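PDB 5GKE: endonuclease EndoMS, which binds double-stranded DNA and acts as a mismatch restriction endonuclease that cuts the bound DNA. Local coordinates for residues A29-F34 with I56-D61; N76-G81 with P101-E106; P80-R85 with L94-R99. The protein carries 1 engineered substitution. One frame throughout, in Å; residues are numbered along the deposited sequence.

How the contacts relate
All three contacts lie in the N-terminal PH-like domain and reach the same antiparallel sheet. Contact 1 is buried, a mostly apolar strand pair closed by main-chain bonds. Contact 2 is buried too, but its polar side chains turn to a guanine of the bound DNA. Contact 3 is the one nearer the surface, a looser pairing with arginines along its outer side. Contacts 2 and 3 share Pro-80 and Gly-81 and are joined by the Arg-98 to Glu-103 salt bridge. Contact 1 meets contact 3 through Val-58 on Val-84 and Ile-33 on Leu-94, while Asp-61 O lies 2.8 Å from Gly-81 N, a probable hydrogen bond.

Contact 1: A29-F34 with I56-D61; sequences AMLTIF and IIVKPD
Leu-31 with Val-58 and Ile-33 with Ile-56 each exchange two backbone hydrogen bonds, four in all. Leu-31 N meets Val-58 O at 3.0 Å over a nearly straight path, the angle at the hydrogen being 174°; Ile-56 N reaches Ile-33 O at 2.8 Å. Between these rungs Thr-32 faces Ile-57 in a non-hydrogen-bonded pair, where Thr-32 CA makes a CA-H...O contact of 3.3 Å with Ile-56 O. Leu-31, Val-58, Ile-33 and Ile-56 share one face and touch at their roots, Leu-31 CB lying 4.1 Å from Val-58 CB. On the other face Thr-32 and Ile-57 stand side by side, pointing the same way. OG1 of Thr-32 (chi1 -59°) and CG1 of Ile-57 (chi1 -68°) are both anti to their carbonyl carbons, which brings these two atoms to 4.1 Å, and this hydroxyl is buried without a polar partner. Beyond Val-58 the chains part: the ring of Pro-60 fits in, with CG 3.4 Å from Ala-29 O and CD 3.9 Å from Met-30 CG. A glycine in its place would probably open a gap beside Met-30 and let the turn after the strand flex. A water donates to Ala-29 O at 2.9 Å and weakly to Val-58 O. Further out, strand 111-118 pairs with Met-30, Thr-32 and Phe-34, and Ile-57 bonds to Leu-65. Lys-59 NZ binds backbone carbonyls of Gln-68, Lys-70 and Lys-71 of the second subunit. Such neighbouring antiparallel strands, with an aliphatic inner face, form the curled sheet of the PH-like domain.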
loop_
_atom_site.group_PDB
_atom_site.type_symbol
_atom_site.label_atom_id
_atom_site.label_comp_id
_atom_site.label_asym_id
_atom_site.label_seq_id
_atom_site.Cartn_x
_atom_site.Cartn_y
_atom_site.Cartn_z
ATOM N N ALA A 29 25.191 0.921 2.333
ATOM C CA ALA A 29 24.961 0.193 1.088
ATOM C C ALA A 29 23.661 -0.595 1.159
ATOM O O ALA A 29 22.992 -0.629 2.189
ATOM C CB ALA A 29 26.135 -0.755 0.785
ATOM N N MET A 30 23.315 -1.255 0.063
ATOM C CA MET A 30 22.164 -2.133 0.088
ATOM C C MET A 30 22.579 -3.569 0.332
ATOM O O MET A 30 23.508 -4.087 -0.291
ATOM C CB MET A 30 21.363 -2.010 -1.199
ATOM C CG MET A 30 20.492 -0.784 -1.180
ATOM S SD MET A 30 19.097 -0.924 -2.288
ATOM C CE MET A 30 19.793 -0.128 -3.712
ATOM N N LEU A 31 21.880 -4.201 1.260
ATOM C CA LEU A 31 22.129 -5.583 1.569
ATOM C C LEU A 31 21.079 -6.413 0.875
ATOM O O LEU A 31 19.886 -6.107 0.953
ATOM C CB LEU A 31 22.109 -5.823 3.075
ATOM C CG LEU A 31 22.578 -7.203 3.517
ATOM C CD1 LEU A 31 24.037 -7.351 3.186
ATOM C CD2 LEU A 31 22.333 -7.365 5.007
ATOM N N THR A 32 21.527 -7.449 0.171
ATOM C CA THR A 32 20.611 -8.410 -0.407
ATOM C C THR A 32 21.053 -9.808 -0.023
ATOM O O THR A 32 22.222 -10.146 -0.147
ATOM C CB THR A 32 20.526 -8.284 -1.942
ATOM O OG1 THR A 32 20.085 -6.971 -2.285
ATOM C CG2 THR A 32 19.536 -9.279 -2.508
ATOM N N ILE A 33 20.102 -10.608 0.438
ATOM C CA ILE A 33 20.361 -11.973 0.859
ATOM C C ILE A 33 19.356 -12.943 0.238
ATOM O O ILE A 33 18.149 -12.704 0.272
ATOM C CB ILE A 33 20.303 -12.078 2.399
ATOM C CG1 ILE A 33 21.480 -11.318 3.021
ATOM C CG2 ILE A 33 20.255 -13.528 2.856
ATOM C CD1 ILE A 33 21.397 -11.217 4.527
ATOM N N PHE A 34 19.856 -14.018 -0.362
ATOM C CA PHE A 34 19.005 -15.137 -0.748
ATOM C C PHE A 34 19.211 -16.209 0.308
ATOM O O PHE A 34 20.341 -16.599 0.572
ATOM C CB PHE A 34 19.350 -15.692 -2.137
ATOM C CG PHE A 34 19.373 -14.663 -3.249
ATOM C CD1 PHE A 34 20.115 -14.898 -4.397
ATOM C CD2 PHE A 34 18.634 -13.499 -3.176
ATOM C CE1 PHE A 34 20.139 -13.975 -5.432
ATOM C CE2 PHE A 34 18.645 -12.575 -4.213
ATOM C CZ PHE A 34 19.404 -12.812 -5.339
ATOM N N ILE A 56 15.819 -11.241 0.709
ATOM C CA ILE A 56 15.791 -10.330 1.841
ATOM C C ILE A 56 16.558 -9.068 1.487
ATOM O O ILE A 56 17.674 -9.139 0.985
ATOM C CB ILE A 56 16.397 -10.990 3.087
ATOM C CG1 ILE A 56 15.523 -12.173 3.515
ATOM C CG2 ILE A 56 16.554 -9.979 4.211
ATOM C CD1 ILE A 56 16.246 -13.224 4.342
ATOM N N ILE A 57 15.952 -7.913 1.706
ATOM C CA ILE A 57 16.618 -6.658 1.385
ATOM C C ILE A 57 16.632 -5.729 2.579
ATOM O O ILE A 57 15.608 -5.539 3.238
ATOM C CB ILE A 57 15.953 -5.946 0.205
ATOM C CG1 ILE A 57 16.176 -6.746 -1.080
ATOM C CG2 ILE A 57 16.493 -4.526 0.043
ATOM C CD1 ILE A 57 15.489 -6.147 -2.264
ATOM N N VAL A 58 17.803 -5.176 2.873
ATOM C CA VAL A 58 17.910 -4.124 3.868
ATOM C C VAL A 58 18.490 -2.879 3.223
ATOM O O VAL A 58 19.602 -2.894 2.712
ATOM C CB VAL A 58 18.769 -4.555 5.068
ATOM C CG1 VAL A 58 18.767 -3.466 6.149
ATOM C CG2 VAL A 58 18.244 -5.863 5.623
ATOM N N LYS A 59 17.697 -1.819 3.214
ATOM C CA LYS A 59 18.110 -0.533 2.706
ATOM C C LYS A 59 18.802 0.292 3.795
ATOM O O LYS A 59 18.509 0.132 4.977
ATOM C CB LYS A 59 16.896 0.226 2.170
ATOM C CG LYS A 59 16.064 -0.534 1.176
ATOM C CD LYS A 59 15.140 0.405 0.434
ATOM C CE LYS A 59 14.322 -0.323 -0.606
ATOM N NZ LYS A 59 13.523 0.641 -1.398
ATOM N N PRO A 60 19.704 1.197 3.388
ATOM C CA PRO A 60 20.420 2.105 4.290
ATOM C C PRO A 60 19.497 2.889 5.229
ATOM O O PRO A 60 19.921 3.252 6.323
ATOM C CB PRO A 60 21.131 3.062 3.327
ATOM C CG PRO A 60 21.306 2.296 2.082
ATOM C CD PRO A 60 20.113 1.386 1.985
ATOM N N ASP A 61 18.255 3.141 4.821
ATOM C CA ASP A 61 17.354 3.940 5.646
ATOM C C ASP A 61 16.573 3.078 6.647
ATOM O O ASP A 61 15.663 3.558 7.338
ATOM C CB ASP A 61 16.402 4.757 4.768
ATOM C CG ASP A 61 15.323 3.917 4.120
ATOM O OD1 ASP A 61 15.443 2.667 4.078
ATOM O OD2 ASP A 61 14.347 4.522 3.636
HETATM O O HOH W 1 21.868 -1.342 4.725
#

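Contact 2: N76-G81 with P101-E106; sequences NWQPPG and PRETLE. With nucleotides of chain D.
Leu-105 of strand 103-106 pushes its CD2 methyl to within 3.5 Å of Trp-77 C, while CD1 rests 4.0 Å from Asn-76 CB. This packing backs a guanine-binding pocket of the PH-like domain, whose occupant is DG8 of chain D. Trp-77 turns away from the opposite strand; chi1 of 70° sets its CG between backbone N and carbonyl carbon, and the indole lies nearly parallel over one face of the base, with guanine C5 3.6 Å above the indole plane. Arg-72 of the second subunit makes a cation-pi contact with the indole, and NE1 bonds to a DNA phosphate. Gln-78, folded at chi2, lays CG 3.8 Å from Leu-105 CB as the two chains run in opposite senses; its amide stands 70° from the Glu-103 carboxylate. Glu-103 is extended beyond CG, and guanine N2 donates a bent hydrogen bond to its OE2 (2.9 Å); OE2 is also salt-bridged to Arg-98, and OE1 to Arg-44, with Tyr-41 OH hydrogen-bonded to OE1, all positioning that carboxylate. At the other end of the same base edge, two donors grip O6: Asn-76 ND2 at 3.1 Å, and Trp-77 N at 2.9 Å with an N-H...O angle of 172°.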
loop_
_atom_site.group_PDB
_atom_site.type_symbol
_atom_site.label_atom_id
_atom_site.label_comp_id
_atom_site.label_asym_id
_atom_site.label_seq_id
_atom_site.Cartn_x
_atom_site.Cartn_y
_atom_site.Cartn_z
ATOM N N ASN A 76 6.883 -10.007 4.654
ATOM C CA ASN A 76 7.217 -9.331 5.915
ATOM C C ASN A 76 8.116 -8.130 5.642
ATOM O O ASN A 76 8.821 -8.080 4.616
ATOM C CB ASN A 76 7.904 -10.270 6.904
ATOM C CG ASN A 76 6.923 -11.193 7.632
ATOM O OD1 ASN A 76 6.946 -12.406 7.455
ATOM N ND2 ASN A 76 6.074 -10.613 8.466
ATOM N N TRP A 77 8.054 -7.133 6.517
ATOM C CA TRP A 77 8.858 -5.933 6.312
ATOM C C TRP A 77 8.997 -5.104 7.569
ATOM O O TRP A 77 8.261 -5.284 8.535
ATOM C CB TRP A 77 8.263 -5.046 5.209
ATOM C CG TRP A 77 6.979 -4.403 5.661
ATOM C CD1 TRP A 77 6.822 -3.150 6.181
ATOM C CD2 TRP A 77 5.691 -5.003 5.673
ATOM N NE1 TRP A 77 5.513 -2.933 6.509
ATOM C CE2 TRP A 77 4.792 -4.066 6.212
ATOM C CE3 TRP A 77 5.201 -6.254 5.280
ATOM C CZ2 TRP A 77 3.437 -4.321 6.361
ATOM C CZ3 TRP A 77 3.850 -6.514 5.429
ATOM C CH2 TRP A 77 2.984 -5.553 5.967
ATOM N N GLN A 78 9.957 -4.189 7.536
ATOM C CA GLN A 78 9.927 -3.021 8.395
ATOM C C GLN A 78 10.096 -1.793 7.524
ATOM O O GLN A 78 10.861 -1.812 6.574
ATOM C CB GLN A 78 11.026 -3.074 9.456
ATOM C CG GLN A 78 10.769 -4.027 10.600
ATOM C CD GLN A 78 9.862 -3.435 11.669
ATOM O OE1 GLN A 78 8.727 -3.041 11.389
ATOM N NE2 GLN A 78 10.361 -3.381 12.910
ATOM N N PRO A 79 9.372 -0.721 7.846
ATOM C CA PRO A 79 9.465 0.581 7.176
ATOM C C PRO A 79 10.728 1.351 7.596
ATOM O O PRO A 79 11.343 0.981 8.594
ATOM C CB PRO A 79 8.179 1.283 7.623
ATOM C CG PRO A 79 7.856 0.662 8.938
ATOM C CD PRO A 79 8.278 -0.767 8.832
ATOM N N PRO A 80 11.114 2.401 6.840
ATOM C CA PRO A 80 12.319 3.192 7.124
ATOM C C PRO A 80 12.411 3.567 8.597
ATOM O O PRO A 80 11.383 3.821 9.198
ATOM C CB PRO A 80 12.112 4.458 6.294
ATOM C CG PRO A 80 11.246 4.064 5.207
ATOM C CD PRO A 80 10.346 2.973 5.723
ATOM N N GLY A 81 13.608 3.593 9.165
ATOM C CA GLY A 81 13.759 3.915 10.568
ATOM C C GLY A 81 14.029 2.744 11.498
ATOM O O GLY A 81 14.547 2.933 12.592
ATOM N N PRO A 101 5.695 2.662 16.489
ATOM C CA PRO A 101 5.403 1.802 17.636
ATOM C C PRO A 101 6.479 0.764 17.814
ATOM O O PRO A 101 7.360 0.651 16.959
ATOM C CB PRO A 101 4.082 1.141 17.256
ATOM C CG PRO A 101 4.106 1.102 15.759
ATOM C CD PRO A 101 4.916 2.298 15.296
ATOM N N ARG A 102 6.389 -0.005 18.889
ATOM C CA ARG A 102 7.366 -1.038 19.116
ATOM C C ARG A 102 7.077 -2.195 18.181
ATOM O O ARG A 102 5.990 -2.771 18.209
ATOM C CB ARG A 102 7.361 -1.506 20.568
ATOM C CG ARG A 102 8.734 -2.041 21.003
ATOM C CD ARG A 102 8.642 -3.310 21.876
ATOM N NE ARG A 102 7.649 -4.318 21.455
ATOM C CZ ARG A 102 7.841 -5.266 20.530
ATOM N NH1 ARG A 102 8.987 -5.349 19.866
ATOM N NH2 ARG A 102 6.874 -6.136 20.255
ATOM N N GLU A 103 8.062 -2.518 17.349
ATOM C CA GLU A 103 7.964 -3.641 16.434
ATOM C C GLU A 103 9.307 -4.352 16.303
ATOM O O GLU A 103 10.340 -3.704 16.140
ATOM C CB GLU A 103 7.492 -3.164 15.062
ATOM C CG GLU A 103 6.125 -2.498 15.067
ATOM C CD GLU A 103 5.523 -2.387 13.679
ATOM O OE1 GLU A 103 4.549 -3.124 13.393
ATOM O OE2 GLU A 103 6.023 -1.556 12.881
ATOM N N THR A 104 9.294 -5.681 16.362
ATOM C CA THR A 104 10.480 -6.460 16.045
ATOM C C THR A 104 10.198 -7.439 14.913
ATOM O O THR A 104 9.133 -8.055 14.858
ATOM C CB THR A 104 11.021 -7.238 17.262
ATOM O OG1 THR A 104 9.954 -7.945 17.901
ATOM C CG2 THR A 104 11.646 -6.300 18.250
ATOM N N LEU A 105 11.164 -7.555 14.005
ATOM C CA LEU A 105 11.088 -8.484 12.891
ATOM C C LEU A 105 12.259 -9.463 12.950
ATOM O O LEU A 105 13.371 -9.085 12.726
ATOM C CB LEU A 105 11.101 -7.704 11.567
ATOM C CG LEU A 105 10.953 -8.513 10.283
ATOM C CD1 LEU A 105 9.717 -9.385 10.387
ATOM C CD2 LEU A 105 10.859 -7.601 9.075
ATOM N N GLU A 106 12.044 -10.734 13.226
ATOM C CA GLU A 106 13.209 -11.612 13.312
ATOM C C GLU A 106 13.334 -12.517 12.102
ATOM O O GLU A 106 12.395 -13.257 11.768
ATOM C CB GLU A 106 13.155 -12.457 14.582
ATOM C CG GLU A 106 13.575 -11.713 15.823
ATOM C CD GLU A 106 13.643 -12.606 17.038
ATOM O OE1 GLU A 106 12.929 -13.632 17.062
ATOM O OE2 GLU A 106 14.411 -12.284 17.968
ATOM P P DG D 8 -1.613 -6.637 7.250
ATOM O OP1 DG D 8 -0.551 -7.067 6.303
ATOM O OP2 DG D 8 -2.744 -7.555 7.522
ATOM O "O5'" DG D 8 -0.899 -6.291 8.632
ATOM C "C5'" DG D 8 -1.650 -5.801 9.722
ATOM C "C4'" DG D 8 -0.893 -4.704 10.438
ATOM O "O4'" DG D 8 0.383 -5.222 10.867
ATOM C "C3'" DG D 8 -0.582 -3.475 9.586
ATOM O "O3'" DG D 8 -0.604 -2.312 10.380
ATOM C "C2'" DG D 8 0.820 -3.756 9.066
ATOM C "C1'" DG D 8 1.435 -4.511 10.234
ATOM N N9 DG D 8 2.441 -5.467 9.802
ATOM C C8 DG D 8 2.215 -6.681 9.204
ATOM N N7 DG D 8 3.305 -7.321 8.903
ATOM C C5 DG D 8 4.320 -6.471 9.323
ATOM C C6 DG D 8 5.719 -6.633 9.258
ATOM O O6 DG D 8 6.357 -7.588 8.795
ATOM N N1 DG D 8 6.392 -5.538 9.792
ATOM C C2 DG D 8 5.784 -4.422 10.325
ATOM N N2 DG D 8 6.601 -3.473 10.799
ATOM N N3 DG D 8 4.470 -4.257 10.392
ATOM C C4 DG D 8 3.804 -5.321 9.872
#

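Contact 3: P80-R85 with L94-R99; sequences PGSRVR and LVSIRR
Arg-85 lays one face of its guanidinium over Val-95, whose CG1 sits 3.7 Å above the plane near the rim, while Ile-97 CD1 comes up in plane at the edge, 3.4 Å from NH2. The contact continues the antiparallel pairing of strands 86-88 and 92-98 in the PH-like domain, here reduced to a single bridge between Arg-83 and Ile-97. The extended Arg-85 chain crosses both aliphatic side chains, and a salt bridge from its NE to Glu-87 fixes the turn of the group. Arg-83 and Ile-97 exchange two backbone bonds, Arg-83 N to Ile-97 O being 3.0 Å long; farther along, Val-95 N donates to Arg-85 O. Ser-96, with positive phi (60°), interrupts the regular strand. Val-84 brings CG2, the branch anti to its N, to 3.6 Å from Ser-96 N, and Phe-64 covers both residues. Ser-82 OG is hydrogen-bonded to Pro-79 O, and Arg-98 passes Ser-82 with its CB near the hydroxyl on the way to Glu-103. Ser-96 OG, buried and without a polar partner, lies 3.3 Å from Ser-82 CB. Arg-83 O has two neighbours: Ile-97 N, hydrogen-bonded at 2.8 Å, and Ser-96 CA, in a CA-H...O contact of 2.9 Å.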
loop_
_atom_site.group_PDB
_atom_site.type_symbol
_atom_site.label_atom_id
_atom_site.label_comp_id
_atom_site.label_asym_id
_atom_site.label_seq_id
_atom_site.Cartn_x
_atom_site.Cartn_y
_atom_site.Cartn_z
ATOM N N PRO A 80 11.114 2.401 6.840
ATOM C CA PRO A 80 12.319 3.192 7.124
ATOM C C PRO A 80 12.411 3.567 8.597
ATOM O O PRO A 80 11.383 3.821 9.198
ATOM C CB PRO A 80 12.112 4.458 6.294
ATOM C CG PRO A 80 11.246 4.064 5.207
ATOM C CD PRO A 80 10.346 2.973 5.723
ATOM N N GLY A 81 13.608 3.593 9.165
ATOM C CA GLY A 81 13.759 3.915 10.568
ATOM C C GLY A 81 14.029 2.744 11.498
ATOM O O GLY A 81 14.547 2.933 12.592
ATOM N N SER A 82 13.686 1.534 11.081
ATOM C CA SER A 82 14.131 0.371 11.819
ATOM C C SER A 82 15.647 0.328 11.933
ATOM O O SER A 82 16.350 0.802 11.044
ATOM C CB SER A 82 13.630 -0.883 11.152
ATOM O OG SER A 82 12.240 -0.757 11.025
ATOM N N ARG A 83 16.134 -0.189 13.060
ATOM C CA ARG A 83 17.557 -0.438 13.269
ATOM C C ARG A 83 17.739 -1.921 13.150
ATOM O O ARG A 83 17.019 -2.673 13.795
ATOM C CB ARG A 83 18.056 0.014 14.643
ATOM C CG ARG A 83 18.068 1.499 14.933
ATOM C CD ARG A 83 18.718 1.750 16.314
ATOM N NE ARG A 83 18.708 3.159 16.714
ATOM C CZ ARG A 83 19.604 4.061 16.313
ATOM N NH1 ARG A 83 20.588 3.714 15.489
ATOM N NH2 ARG A 83 19.514 5.319 16.729
ATOM N N VAL A 84 18.702 -2.349 12.351
ATOM C CA VAL A 84 18.880 -3.769 12.138
ATOM C C VAL A 84 20.236 -4.194 12.671
ATOM O O VAL A 84 21.166 -3.392 12.778
ATOM C CB VAL A 84 18.748 -4.128 10.646
ATOM C CG1 VAL A 84 19.962 -3.675 9.903
ATOM C CG2 VAL A 84 18.555 -5.613 10.465
ATOM N N ARG A 85 20.327 -5.454 13.055
ATOM C CA ARG A 85 21.587 -6.015 13.487
ATOM C C ARG A 85 21.536 -7.518 13.244
ATOM O O ARG A 85 20.455 -8.101 13.127
ATOM C CB ARG A 85 21.854 -5.699 14.953
ATOM C CG ARG A 85 20.945 -6.436 15.913
ATOM C CD ARG A 85 21.265 -6.113 17.367
ATOM N NE ARG A 85 20.312 -6.770 18.262
ATOM C CZ ARG A 85 19.119 -6.271 18.575
ATOM N NH1 ARG A 85 18.304 -6.938 19.379
ATOM N NH2 ARG A 85 18.736 -5.103 18.074
ATOM N N LEU A 94 18.734 -12.011 11.633
ATOM C CA LEU A 94 18.553 -10.589 11.345
ATOM C C LEU A 94 17.414 -10.030 12.206
ATOM O O LEU A 94 16.340 -10.623 12.246
ATOM C CB LEU A 94 18.245 -10.395 9.871
ATOM C CG LEU A 94 19.316 -9.912 8.901
ATOM C CD1 LEU A 94 20.675 -10.442 9.236
ATOM C CD2 LEU A 94 18.914 -10.302 7.501
ATOM N N VAL A 95 17.621 -8.902 12.885
ATOM C CA VAL A 95 16.635 -8.506 13.880
ATOM C C VAL A 95 15.799 -7.260 13.557
ATOM O O VAL A 95 14.585 -7.352 13.635
ATOM C CB VAL A 95 17.263 -8.389 15.265
ATOM C CG1 VAL A 95 16.296 -7.757 16.232
ATOM C CG2 VAL A 95 17.572 -9.794 15.771
ATOM N N SER A 96 16.351 -6.085 13.305
ATOM C CA SER A 96 15.410 -4.984 12.933
ATOM C C SER A 96 14.312 -4.596 13.971
ATOM O O SER A 96 13.186 -5.117 13.949
ATOM C CB SER A 96 14.711 -5.277 11.608
ATOM O OG SER A 96 14.004 -4.125 11.184
ATOM N N ILE A 97 14.686 -3.763 14.932
ATOM C CA ILE A 97 13.751 -3.199 15.902
ATOM C C ILE A 97 13.203 -1.831 15.471
ATOM O O ILE A 97 13.909 -1.014 14.890
ATOM C CB ILE A 97 14.436 -3.072 17.276
ATOM C CG1 ILE A 97 14.617 -4.461 17.888
ATOM C CG2 ILE A 97 13.651 -2.162 18.212
ATOM C CD1 ILE A 97 15.526 -4.494 19.109
ATOM N N ARG A 98 11.929 -1.585 15.743
ATOM C CA ARG A 98 11.345 -0.282 15.471
ATOM C C ARG A 98 10.815 0.307 16.770
ATOM O O ARG A 98 10.288 -0.408 17.656
ATOM C CB ARG A 98 10.237 -0.408 14.429
ATOM C CG ARG A 98 9.754 0.873 13.822
ATOM C CD ARG A 98 8.650 0.563 12.811
ATOM N NE ARG A 98 7.908 1.762 12.412
ATOM C CZ ARG A 98 6.631 1.757 12.042
ATOM N NH1 ARG A 98 5.964 0.615 12.028
ATOM N NH2 ARG A 98 6.019 2.885 11.682
ATOM N N ARG A 99 10.976 1.614 16.900
ATOM C CA ARG A 99 10.420 2.313 18.049
ATOM C C ARG A 99 9.259 3.191 17.584
ATOM O O ARG A 99 9.325 3.792 16.510
ATOM C CB ARG A 99 11.505 3.143 18.730
ATOM C CG ARG A 99 11.667 2.875 20.209
ATOM C CD ARG A 99 13.072 3.266 20.666
ATOM N NE ARG A 99 13.470 2.548 21.874
ATOM C CZ ARG A 99 14.730 2.331 22.243
ATOM N NH1 ARG A 99 15.737 2.774 21.495
ATOM N NH2 ARG A 99 14.979 1.665 23.365
#